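Stage II sporulation E family protein (Thermanaerovibrio acidaminovorans, PDB 3RNR) is of unknown function but, as a member of the PP2C family, probably acts as a metal-dependent protein phosphatase. Local coordinates at residues A11-V16 and E158-V163; G44-A49 and T85-S90; A52-V57 and I137-L142; V91-V96 and E131-F136; D174-A179 and A204-V209. One frame throughout, in Å; residues are numbered along the deposited sequence. Where two conformers were deposited one is given.

Contact 1 of 5, residues A11-V16 and E158-V163; sequences AYCVVV and EGVLVV
V15 and V162 face each other where the two beta sheets are pressed together, and their side chains slide past one another in opposite directions rather than meeting end on. CG1 of V15 lies 3.8 Å from CG2 of V162. The other branch, CG2 of V15, is turned along the partner strand and rests 3.9 Å from the backbone C of V163. One valine thus touches two successive residues, a side chain and a stretch of main chain.

C13, two positions earlier on the same face, packs next along the partner strand. With chi1 at 55° its SG stands between the backbone N and the carbonyl carbon, and this lifts the sulfur to where it lies 3.9 Å from V162 CG2 and 4.0 Å from V160 CG1. V162 CG2 is therefore shared, with the methyl of V15 on one hand and the sulfur of C13 on the other.

No hydrogen bond joins the two segments. Their axes approach to 6.6 Å and run nearly in the same direction, 14° apart, each strand taking its backbone bonds from its own sheet: C13 pairs with A77 and V15 with A75, and V162 with A207. Y12 and V16 turn the other way, against helix 25-41. Apolar packing between aligned strands of two separate sheets, with a helix on the outer side, is typical of the central beta sandwich of PP2C phosphatases.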
# COMPACT_ATOMS: atom_id res chain seq x y z
N ALA B 11 7.57 8.09 -1.56
CA ALA B 11 6.95 7.19 -0.59
C ALA B 11 5.60 7.83 -0.28
O ALA B 11 5.53 9.03 -0.04
CB ALA B 11 7.78 7.10 0.66
N TYR B 12 4.54 7.03 -0.28
CA TYR B 12 3.19 7.58 -0.17
C TYR B 12 2.38 6.85 0.88
O TYR B 12 2.73 5.73 1.27
CB TYR B 12 2.47 7.50 -1.52
CG TYR B 12 2.28 6.08 -2.02
CD1 TYR B 12 1.24 5.28 -1.54
CD2 TYR B 12 3.16 5.53 -2.94
CE1 TYR B 12 1.08 3.97 -2.00
CE2 TYR B 12 3.00 4.24 -3.40
CZ TYR B 12 1.97 3.47 -2.92
OH TYR B 12 1.83 2.18 -3.39
N CYS B 13 1.29 7.47 1.30
CA CYS B 13 0.37 6.86 2.25
C CYS B 13 -1.05 7.27 1.88
O CYS B 13 -1.27 8.36 1.35
CB CYS B 13 0.68 7.30 3.68
SG CYS B 13 0.72 9.12 3.96
N VAL B 14 -2.00 6.38 2.13
CA VAL B 14 -3.38 6.68 1.82
C VAL B 14 -4.31 5.97 2.80
O VAL B 14 -4.00 4.86 3.25
CB VAL B 14 -3.71 6.32 0.34
CG1 VAL B 14 -3.24 4.93 -0.00
CG2 VAL B 14 -5.22 6.46 0.07
N VAL B 15 -5.40 6.63 3.15
CA VAL B 15 -6.50 5.99 3.86
C VAL B 15 -7.77 6.24 3.07
O VAL B 15 -7.96 7.33 2.52
CB VAL B 15 -6.66 6.52 5.31
CG1 VAL B 15 -5.47 6.09 6.18
CG2 VAL B 15 -6.83 8.06 5.33
N VAL B 16 -8.64 5.24 3.03
CA VAL B 16 -9.91 5.34 2.33
C VAL B 16 -11.00 4.69 3.17
O VAL B 16 -10.79 3.61 3.71
CB VAL B 16 -9.86 4.58 0.98
CG1 VAL B 16 -11.19 4.71 0.27
CG2 VAL B 16 -8.74 5.11 0.08
N GLU B 158 11.09 14.03 9.83
CA GLU B 158 9.78 14.64 9.61
C GLU B 158 8.91 13.80 8.68
O GLU B 158 9.41 12.95 7.95
CB GLU B 158 9.93 16.08 9.13
CG GLU B 158 10.61 16.96 10.17
CD GLU B 158 10.94 18.34 9.65
OE1 GLU B 158 10.76 18.58 8.44
OE2 GLU B 158 11.38 19.18 10.45
N GLY B 159 7.60 14.00 8.73
CA GLY B 159 6.74 13.17 7.91
C GLY B 159 5.30 13.63 7.85
O GLY B 159 4.99 14.79 8.16
N VAL B 160 4.43 12.73 7.43
CA VAL B 160 3.02 13.04 7.26
C VAL B 160 2.19 11.86 7.76
O VAL B 160 2.58 10.69 7.62
CB VAL B 160 2.70 13.36 5.78
CG1 VAL B 160 3.10 12.19 4.87
CG2 VAL B 160 1.22 13.74 5.60
N LEU B 161 1.03 12.18 8.34
CA LEU B 161 0.10 11.17 8.82
C LEU B 161 -1.28 11.45 8.24
O LEU B 161 -1.75 12.59 8.29
CB LEU B 161 0.05 11.19 10.35
CG LEU B 161 -1.03 10.32 11.02
CD1 LEU B 161 -0.53 8.91 11.11
CD2 LEU B 161 -1.37 10.85 12.39
N VAL B 162 -1.90 10.43 7.66
CA VAL B 162 -3.28 10.53 7.21
C VAL B 162 -4.19 9.64 8.08
O VAL B 162 -3.78 8.55 8.51
CB VAL B 162 -3.44 10.23 5.70
CG1 VAL B 162 -2.71 11.30 4.85
CG2 VAL B 162 -2.92 8.84 5.35
N VAL B 163 -5.40 10.11 8.34
CA VAL B 163 -6.28 9.52 9.35
C VAL B 163 -7.71 9.41 8.83
O VAL B 163 -8.23 10.39 8.29
CB VAL B 163 -6.40 10.46 10.56
CG1 VAL B 163 -7.15 9.77 11.69
CG2 VAL B 163 -5.04 10.91 11.01

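Contact 2 of 5, residues G44-A49 and T85-S90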
# COMPACT_ATOMS: atom_id res chain seq x y z
N GLY B 44 2.65 9.36 -9.41
CA GLY B 44 1.70 10.46 -9.50
C GLY B 44 1.55 11.22 -8.19
O GLY B 44 2.01 10.78 -7.14
N SER B 45 0.90 12.37 -8.26
CA SER B 45 0.69 13.21 -7.10
C SER B 45 -0.55 12.77 -6.32
O SER B 45 -1.42 12.07 -6.86
CB SER B 45 0.53 14.66 -7.53
OG SER B 45 -0.72 14.81 -8.18
N PRO B 46 -0.64 13.17 -5.05
CA PRO B 46 -1.86 12.89 -4.29
C PRO B 46 -3.12 13.42 -4.98
O PRO B 46 -4.14 12.74 -4.98
CB PRO B 46 -1.61 13.63 -2.97
CG PRO B 46 -0.09 13.52 -2.80
CD PRO B 46 0.44 13.73 -4.21
N LEU B 47 -3.06 14.61 -5.57
CA LEU B 47 -4.21 15.14 -6.29
C LEU B 47 -4.62 14.26 -7.48
O LEU B 47 -5.80 14.00 -7.69
CB LEU B 47 -3.95 16.57 -6.76
CG LEU B 47 -5.03 17.21 -7.63
CD1 LEU B 47 -6.38 17.28 -6.89
CD2 LEU B 47 -4.59 18.62 -8.05
N ASP B 48 -3.65 13.84 -8.29
CA ASP B 48 -3.93 12.92 -9.38
C ASP B 48 -4.55 11.62 -8.86
O ASP B 48 -5.42 11.03 -9.50
CB ASP B 48 -2.66 12.59 -10.15
CG ASP B 48 -2.16 13.77 -10.97
OD1 ASP B 48 -2.97 14.63 -11.36
OD2 ASP B 48 -0.95 13.83 -11.22
N ALA B 49 -4.07 11.16 -7.71
CA ALA B 49 -4.59 9.93 -7.13
C ALA B 49 -6.06 10.12 -6.73
O ALA B 49 -6.90 9.25 -6.97
CB ALA B 49 -3.74 9.50 -5.93
N THR B 85 10.32 16.82 -0.46
CA THR B 85 9.10 17.65 -0.46
C THR B 85 7.83 16.82 -0.33
O THR B 85 7.74 15.71 -0.85
CB THR B 85 8.99 18.52 -1.71
OG1 THR B 85 9.05 17.68 -2.87
CG2 THR B 85 10.12 19.56 -1.75
N LEU B 86 6.85 17.39 0.37
CA LEU B 86 5.60 16.74 0.69
C LEU B 86 4.43 17.35 -0.09
O LEU B 86 4.31 18.57 -0.17
CB LEU B 86 5.33 16.92 2.18
CG LEU B 86 3.94 16.54 2.71
CD1 LEU B 86 3.74 15.04 2.61
CD2 LEU B 86 3.79 17.01 4.15
N GLU B 87 3.58 16.49 -0.64
CA GLU B 87 2.28 16.93 -1.17
C GLU B 87 1.18 16.08 -0.54
O GLU B 87 1.43 14.97 -0.08
CB GLU B 87 2.22 16.79 -2.69
CG GLU B 87 3.21 17.70 -3.44
CD GLU B 87 2.89 17.78 -4.91
OE1 GLU B 87 2.96 16.74 -5.61
OE2 GLU B 87 2.51 18.87 -5.35
N TRP B 88 -0.05 16.59 -0.54
CA TRP B 88 -1.15 15.83 0.05
C TRP B 88 -2.48 16.27 -0.55
O TRP B 88 -2.58 17.33 -1.19
CB TRP B 88 -1.18 15.98 1.58
CG TRP B 88 -1.25 17.42 2.04
CD1 TRP B 88 -0.20 18.23 2.36
CD2 TRP B 88 -2.44 18.22 2.20
NE1 TRP B 88 -0.66 19.49 2.71
CE2 TRP B 88 -2.03 19.51 2.60
CE3 TRP B 88 -3.81 17.97 2.02
CZ2 TRP B 88 -2.93 20.54 2.85
CZ3 TRP B 88 -4.71 19.00 2.26
CH2 TRP B 88 -4.27 20.27 2.67
N ALA B 89 -3.50 15.42 -0.39
CA ALA B 89 -4.84 15.78 -0.83
C ALA B 89 -5.86 15.00 -0.02
O ALA B 89 -5.57 13.89 0.46
CB ALA B 89 -5.01 15.53 -2.32
N SER B 90 -7.06 15.56 0.15
CA SER B 90 -8.09 14.84 0.89
C SER B 90 -9.48 15.26 0.45
O SER B 90 -9.67 16.37 -0.04
CB SER B 90 -7.90 15.00 2.40
OG SER B 90 -8.22 16.30 2.84
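E87 is the first residue of strand 85-90 to meet the start of the helix, and it does so with both backbone and side chain. Its carbonyl O lies 3.4 Å from CG of P46, while its CB touches P46 CD at 3.9 Å, the glutamate side chain crossing the proline ring at about a right angle. With chi1 at -64°, CG sits beside the backbone N; the chain then carries OE1 past the ring to within 3.7 Å of S45 CB.

W88 offers only its backbone here: its C atom lies 3.7 Å from CB of P46, and its indole turns to the other face of the sheet, against L107 and S108. At A89 the side chain comes back to the helix. Its methyl packs 3.9 Å from P46 CB and equally close to the backbone N of L47, so the small residue fits against the first turn itself. P46 thus lies across three consecutive strand residues, and it also reaches V76 on the neighbouring strand.

The end of the helix that makes this contact is well defined. S45 is its N-cap, OG accepting from D48 N at 3.1 Å along an almost straight bond (171°). A serine N-cap followed by a proline in the first turn is a classic helix start, here set on the outer face of the antiparallel sheet in the layered PP2C fold.

Contact 3 of 5, residues A52-V57 and I137-L142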
# COMPACT_ATOMS: atom_id res chain seq x y z
N ALA B 52 -8.14 10.20 -9.95
CA ALA B 52 -8.34 8.85 -10.47
C ALA B 52 -9.36 8.05 -9.63
O ALA B 52 -10.22 7.34 -10.18
CB ALA B 52 -7.00 8.10 -10.59
N ALA B 53 -9.26 8.15 -8.31
CA ALA B 53 -10.25 7.53 -7.43
C ALA B 53 -11.66 8.02 -7.76
O ALA B 53 -12.60 7.23 -7.84
CB ALA B 53 -9.91 7.83 -5.95
N GLN B 54 -11.79 9.33 -7.94
CA GLN B 54 -13.08 9.91 -8.31
C GLN B 54 -13.60 9.34 -9.63
O GLN B 54 -14.76 8.97 -9.73
CB GLN B 54 -12.97 11.44 -8.41
CG GLN B 54 -14.21 12.13 -9.05
CD GLN B 54 -15.48 12.03 -8.18
OE1 GLN B 54 -15.43 11.64 -7.02
NE2 GLN B 54 -16.62 12.37 -8.77
N ALA B 55 -12.73 9.27 -10.64
CA ALA B 55 -13.16 8.77 -11.94
C ALA B 55 -13.62 7.32 -11.83
O ALA B 55 -14.63 6.93 -12.43
CB ALA B 55 -12.04 8.93 -12.97
N ALA B 56 -12.89 6.51 -11.05
CA ALA B 56 -13.21 5.10 -10.91
C ALA B 56 -14.52 4.86 -10.18
O ALA B 56 -15.33 4.03 -10.59
CB ALA B 56 -12.08 4.35 -10.21
N VAL B 57 -14.73 5.57 -9.08
CA VAL B 57 -15.97 5.39 -8.33
C VAL B 57 -17.17 5.93 -9.12
O VAL B 57 -18.22 5.29 -9.19
CB VAL B 57 -15.89 6.02 -6.91
CG1 VAL B 57 -17.25 6.00 -6.23
CG2 VAL B 57 -14.85 5.26 -6.06
N ILE B 137 -15.66 10.99 -2.61
CA ILE B 137 -15.27 10.32 -3.84
C ILE B 137 -16.49 9.57 -4.32
O ILE B 137 -17.01 8.69 -3.62
CB ILE B 137 -14.10 9.32 -3.60
CG1 ILE B 137 -12.92 10.01 -2.91
CG2 ILE B 137 -13.66 8.69 -4.92
CD1 ILE B 137 -12.31 11.16 -3.75
N GLY B 138 -16.92 9.88 -5.54
CA GLY B 138 -18.16 9.37 -6.08
C GLY B 138 -19.27 10.41 -6.16
O GLY B 138 -20.36 10.14 -6.67
N ILE B 139 -18.99 11.61 -5.69
CA ILE B 139 -20.00 12.67 -5.77
C ILE B 139 -20.23 13.02 -7.25
O ILE B 139 -19.33 12.88 -8.06
CB ILE B 139 -19.56 13.91 -4.96
CG1 ILE B 139 -20.73 14.89 -4.77
CG2 ILE B 139 -18.35 14.57 -5.62
CD1 ILE B 139 -20.43 16.03 -3.78
N GLU B 140 -21.44 13.45 -7.61
CA GLU B 140 -21.74 13.62 -9.03
C GLU B 140 -20.74 14.51 -9.77
O GLU B 140 -20.33 14.20 -10.89
CB GLU B 140 -23.18 14.13 -9.22
CG GLU B 140 -23.52 14.41 -10.67
CD GLU B 140 -24.93 14.94 -10.84
OE1 GLU B 140 -25.15 15.74 -11.77
OE2 GLU B 140 -25.82 14.56 -10.04
N ASN B 141 -20.35 15.62 -9.15
CA ASN B 141 -19.34 16.50 -9.72
C ASN B 141 -18.37 16.88 -8.60
O ASN B 141 -18.76 17.58 -7.69
CB ASN B 141 -20.04 17.76 -10.26
CG ASN B 141 -19.09 18.70 -10.97
OD1 ASN B 141 -18.02 18.30 -11.44
ND2 ASN B 141 -19.48 19.98 -11.05
N LEU B 142 -17.10 16.48 -8.68
CA LEU B 142 -16.24 16.70 -7.52
C LEU B 142 -15.57 18.05 -7.73
O LEU B 142 -14.76 18.21 -8.63
CB LEU B 142 -15.18 15.59 -7.45
CG LEU B 142 -14.07 15.75 -6.41
CD1 LEU B 142 -14.69 15.70 -5.01
CD2 LEU B 142 -12.95 14.68 -6.56
O HOH W 1 -16.07 14.83 -10.87
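OE1 of Q54 accepts from the backbone N of G138 at 2.7 Å, in a bond that is almost straight (176°) although the donor is tilted away from the carbonyl plane of the amide. The same amide gives as well as takes. NE2 donates to I139 O at 2.8 Å, approaching in the plane of that carbonyl and keeping I139 O close to its own amide plane. These two bonds at opposite ends of one flat group fix its rotation. A water that accepts from L142 N also receives a weak bond from Q54 NE2.

The side chain gets there by leaving the helix with CG anti to the backbone N (chi1 169°) and bending at chi2. L142 covers one face of the amide: its CB stands 3.6 Å from Q54 CD, directly over the plane, and its CD2 reaches back along the chain to Q54 CB at 3.7 Å.

On the next turn V57 crosses I137 at about a right angle, the two CG2 methyls 3.8 Å apart. I137 CG2 also lies 3.4 Å from A53 O. The tightest place is between V57 CG1 and G138 CA, 3.5 Å apart and closer than carbons usually pack, at a glycine whose phi is positive (107°).

One helix glutamine thus serves as acceptor for G138 N and donor to I139 O. It satisfies two backbone groups of a loop that has no regular secondary structure to pair them, and the pairing of acceptor with N-H and donor with carbonyl sets which way round the buried amide lies.

Contact 4 of 5, residues V91-V96 and E131-F136; sequences VGDCRV and EMITSF
G92, at the turn between two strands, adopts phi 91° and psi -145°, a conformation open to glycine, and brings its CA to within 3.3 Å of S135 O. The backbones come close without bonding: G92 N also lies near S135 O, but at a poor angle, and gives its hydrogen bond to H111 ND1.

On one flank of the glycine, V91 places CG1 anti to its own N (chi1 176°), and this branch pushes against the loop backbone, 3.5 Å from F136 CA. The same methyl lies 3.6 Å from S135 OG, whose hydrogen bond goes to the carbonyl of E144. On the other flank I133 reaches over with the end of its side chain. Its CD1 meets D93 CB at 3.9 Å, the two side chains crossing at about a right angle, while the I133 CG2 branch comes 4.2 Å from G92 CA. The carboxylate of D93 is engaged on its own account, OD1 bonding to Y168 OH and weakly to T73 OG1. By contrast, D93 N is buried here with no partner in the model.

The sequence GDCR resembles the GDSR signature of PP2C enzymes. The connection through G92, D93 and C94 passes from strand 85-91 of the antiparallel sheet to strand 95-100 of the mixed one, while segment 131-136 lies in the long loop between helix 113-119 and strand 146-153, with T134 packed on that helix.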
# COMPACT_ATOMS: atom_id res chain seq x y z
N VAL B 91 -10.43 14.36 0.61
CA VAL B 91 -11.81 14.65 0.26
C VAL B 91 -12.70 14.05 1.33
O VAL B 91 -12.62 12.84 1.63
CB VAL B 91 -12.19 14.06 -1.11
CG1 VAL B 91 -13.67 14.28 -1.41
CG2 VAL B 91 -11.33 14.67 -2.24
N GLY B 92 -13.60 14.85 1.87
CA GLY B 92 -14.41 14.39 2.98
C GLY B 92 -13.83 14.68 4.35
O GLY B 92 -13.34 15.78 4.62
N ASP B 93 -14.06 13.76 5.28
CA ASP B 93 -13.65 13.95 6.67
C ASP B 93 -12.35 13.26 7.08
O ASP B 93 -12.03 13.22 8.27
CB ASP B 93 -14.79 13.58 7.63
CG ASP B 93 -15.15 12.12 7.53
OD1 ASP B 93 -14.75 11.51 6.53
OD2 ASP B 93 -15.82 11.59 8.44
N CYS B 94 -11.65 12.62 6.15
CA CYS B 94 -10.31 12.12 6.47
C CYS B 94 -9.37 13.30 6.65
O CYS B 94 -9.63 14.38 6.11
CB CYS B 94 -9.79 11.20 5.37
SG CYS B 94 -10.68 9.66 5.25
N ARG B 95 -8.29 13.13 7.41
CA ARG B 95 -7.47 14.28 7.78
C ARG B 95 -5.99 14.07 7.48
O ARG B 95 -5.50 12.94 7.51
CB ARG B 95 -7.66 14.64 9.26
CG ARG B 95 -9.12 14.98 9.61
CD ARG B 95 -9.30 15.45 11.04
NE ARG B 95 -8.91 14.49 12.07
CZ ARG B 95 -9.60 13.41 12.42
NH1 ARG B 95 -10.72 13.09 11.77
NH2 ARG B 95 -9.17 12.63 13.39
N VAL B 96 -5.30 15.16 7.19
CA VAL B 96 -3.86 15.14 6.94
C VAL B 96 -3.12 15.97 7.99
O VAL B 96 -3.45 17.13 8.20
CB VAL B 96 -3.52 15.70 5.55
CG1 VAL B 96 -2.01 15.51 5.26
CG2 VAL B 96 -4.38 15.02 4.47
N GLU B 131 -21.92 17.96 10.56
CA GLU B 131 -20.99 16.90 10.14
C GLU B 131 -21.34 16.23 8.82
O GLU B 131 -20.56 15.45 8.30
CB GLU B 131 -20.87 15.85 11.24
CG GLU B 131 -19.96 16.27 12.38
CD GLU B 131 -19.97 15.28 13.53
OE1 GLU B 131 -20.84 14.37 13.54
OE2 GLU B 131 -19.11 15.40 14.42
N MSE B 132 -22.52 16.55 8.28
CA MSE B 132 -22.92 16.03 6.99
C MSE B 132 -21.83 16.32 5.97
O MSE B 132 -21.40 17.46 5.83
CB MSE B 132 -24.22 16.68 6.53
CG MSE B 132 -25.46 16.14 7.19
SE MSE B 132 -25.84 14.28 6.73
CE MSE B 132 -25.75 14.41 4.79
N ILE B 133 -21.40 15.28 5.25
CA ILE B 133 -20.32 15.41 4.27
C ILE B 133 -20.76 16.11 3.00
O ILE B 133 -21.79 15.76 2.42
CB ILE B 133 -19.77 14.04 3.87
CG1 ILE B 133 -19.27 13.29 5.10
CG2 ILE B 133 -18.64 14.20 2.82
CD1 ILE B 133 -18.25 14.03 5.84
N THR B 134 -20.05 17.16 2.62
CA THR B 134 -20.35 17.88 1.38
C THR B 134 -19.51 17.54 0.15
O THR B 134 -19.81 17.99 -0.96
CB THR B 134 -20.25 19.38 1.63
OG1 THR B 134 -18.93 19.68 2.06
CG2 THR B 134 -21.23 19.77 2.74
N SER B 135 -18.43 16.79 0.35
CA SER B 135 -17.59 16.37 -0.77
C SER B 135 -17.08 14.96 -0.49
O SER B 135 -16.62 14.69 0.61
CB SER B 135 -16.42 17.35 -0.97
OG SER B 135 -15.77 17.08 -2.20
N PHE B 136 -17.20 14.05 -1.46
CA PHE B 136 -16.76 12.67 -1.27
C PHE B 136 -16.43 12.07 -2.62
O PHE B 136 -16.85 12.60 -3.66
CB PHE B 136 -17.84 11.82 -0.55
CG PHE B 136 -19.15 11.71 -1.31
CD1 PHE B 136 -19.35 10.68 -2.22
CD2 PHE B 136 -20.17 12.63 -1.10
CE1 PHE B 136 -20.57 10.57 -2.94
CE2 PHE B 136 -21.40 12.53 -1.81
CZ PHE B 136 -21.58 11.50 -2.73

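Contact 5 of 5, residues D174-A179 and A204-V209; sequences DRIAMA and ATLALV. With EDO (1,2-ethanediol), chain Q.
T205 donates through OG1 to D174 OD1 at 2.8 Å, and its CG2 also lies against that oxygen. D174 has CG between its backbone N and carbonyl carbon (chi1 73°), which turns the carboxylate towards T205; R169 gives a second polar partner to the threonine hydroxyl. One water bridges the two segments, accepting from L206 N and donating weakly to R175 O and D174 OD1.

Beyond this start the strands pair in parallel: A177 N bonds to L206 O, L208 N to A177 O at 2.9 Å, and A179 N to L208 O. M178 and L208 lie side by side pointing the same way, with M178 CB 3.8 Å from L208 CD1, on the face that meets helix 186-193. A177 and A207 occupy the other face, against strand 2-7.

Further out, R175 NH1 bonds to D174 O at 2.8 Å and NH2 forms a salt bridge with the C-terminal carboxylate of L211 of the second subunit. A strand of that subunit pairs antiparallel with residues 176-179, carrying the sheet across the interface. Adjacent parallel strands joined through helix 186-193 make a beta-alpha-beta unit, whose strand 176-181 is outermost only within its own subunit.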
# COMPACT_ATOMS: atom_id res chain seq x y z
N ASP B 174 -7.84 -3.99 11.27
CA ASP B 174 -6.76 -3.45 10.46
C ASP B 174 -5.47 -3.24 11.27
O ASP B 174 -5.37 -3.70 12.40
CB ASP B 174 -7.19 -2.18 9.69
CG ASP B 174 -7.34 -0.96 10.58
OD1 ASP B 174 -7.57 0.14 10.03
OD2 ASP B 174 -7.24 -1.10 11.83
N ARG B 175 -4.50 -2.58 10.66
CA ARG B 175 -3.20 -2.31 11.28
C ARG B 175 -2.74 -0.94 10.79
O ARG B 175 -3.26 -0.41 9.82
CB ARG B 175 -2.19 -3.40 10.86
CG ARG B 175 -2.51 -4.81 11.37
CD ARG B 175 -2.21 -4.92 12.85
NE ARG B 175 -2.34 -6.28 13.38
CZ ARG B 175 -3.49 -6.82 13.76
NH1 ARG B 175 -4.63 -6.15 13.65
NH2 ARG B 175 -3.52 -8.05 14.25
N ILE B 176 -1.75 -0.36 11.46
CA ILE B 176 -1.18 0.89 11.00
C ILE B 176 -0.24 0.61 9.83
O ILE B 176 0.50 -0.35 9.87
CB ILE B 176 -0.40 1.56 12.12
CG1 ILE B 176 -1.32 1.74 13.34
CG2 ILE B 176 0.18 2.89 11.65
CD1 ILE B 176 -0.58 2.12 14.62
N ALA B 177 -0.27 1.43 8.78
CA ALA B 177 0.67 1.23 7.68
C ALA B 177 1.70 2.37 7.71
O ALA B 177 1.32 3.54 7.80
CB ALA B 177 -0.06 1.21 6.33
N MSE B 178 2.98 2.04 7.64
CA MSE B 178 4.02 3.07 7.73
C MSE B 178 5.11 2.82 6.71
O MSE B 178 5.55 1.68 6.54
CB MSE B 178 4.70 3.05 9.11
CG MSE B 178 3.80 2.88 10.30
SE MSE B 178 4.92 2.67 11.91
CE MSE B 178 6.03 1.20 11.32
N ALA B 179 5.56 3.89 6.07
CA ALA B 179 6.73 3.85 5.21
C ALA B 179 7.84 4.62 5.92
O ALA B 179 7.70 5.82 6.14
CB ALA B 179 6.40 4.51 3.88
N ALA B 204 -9.21 4.78 15.00
CA ALA B 204 -8.82 5.39 13.73
C ALA B 204 -7.98 4.49 12.83
O ALA B 204 -7.19 3.70 13.32
CB ALA B 204 -8.07 6.71 13.98
N THR B 205 -8.16 4.64 11.52
CA THR B 205 -7.27 3.99 10.56
C THR B 205 -6.18 4.99 10.21
O THR B 205 -6.47 6.16 9.95
CB THR B 205 -8.05 3.54 9.30
OG1 THR B 205 -8.98 2.51 9.65
CG2 THR B 205 -7.11 2.98 8.25
N LEU B 206 -4.92 4.54 10.22
CA LEU B 206 -3.77 5.43 10.13
C LEU B 206 -2.79 4.94 9.09
O LEU B 206 -2.59 3.73 8.94
CB LEU B 206 -3.03 5.50 11.47
CG LEU B 206 -3.75 5.98 12.72
CD1 LEU B 206 -2.80 5.94 13.91
CD2 LEU B 206 -4.31 7.39 12.52
N ALA B 207 -2.19 5.88 8.37
CA ALA B 207 -1.07 5.56 7.49
C ALA B 207 -0.12 6.74 7.54
O ALA B 207 -0.54 7.90 7.67
CB ALA B 207 -1.54 5.31 6.07
N LEU B 208 1.17 6.45 7.45
CA LEU B 208 2.14 7.52 7.60
C LEU B 208 3.40 7.32 6.79
O LEU B 208 3.78 6.19 6.47
CB LEU B 208 2.48 7.74 9.07
CG LEU B 208 3.10 6.55 9.78
CD1 LEU B 208 4.61 6.74 9.86
CD2 LEU B 208 2.49 6.43 11.17
N VAL B 209 4.07 8.41 6.47
CA VAL B 209 5.38 8.38 5.84
C VAL B 209 6.36 9.21 6.65
O VAL B 209 6.02 10.26 7.08
CB VAL B 209 5.36 8.90 4.43
CG1 VAL B 209 6.75 8.85 3.82
CG2 VAL B 209 4.37 8.16 3.60
C1 EDO Q . -6.98 -2.49 15.16
O1 EDO Q . -8.19 -2.82 14.46
C2 EDO Q . -6.36 -3.75 15.74
O2 EDO Q . -5.01 -3.51 16.18
O HOH W 2 -4.65 1.74 11.10

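Contact 1 joins strand 10-18 of the antiparallel sheet to strand 159-164 of the mixed one and touches contacts 2, 4 and 5. Contacts 2, 3 and 4 are nested along the chain inside the loop it closes, whereas contact 5 follows it. Contacts 1 and 5 have centres about 7 Å apart and adjoin through backbone bonds between strands 159-164 and 205-210. Contacts 2 and 3 both use helix 46-63, which lies on the outer side of the antiparallel sheet, and contacts 3 and 4 share the loop before strand 146-153. Contacts 3 and 5, about 24 Å apart between centres, lie on opposite sides of the chain's centre, so the set runs from the loop packed on helix 46-63 to the subunit interface.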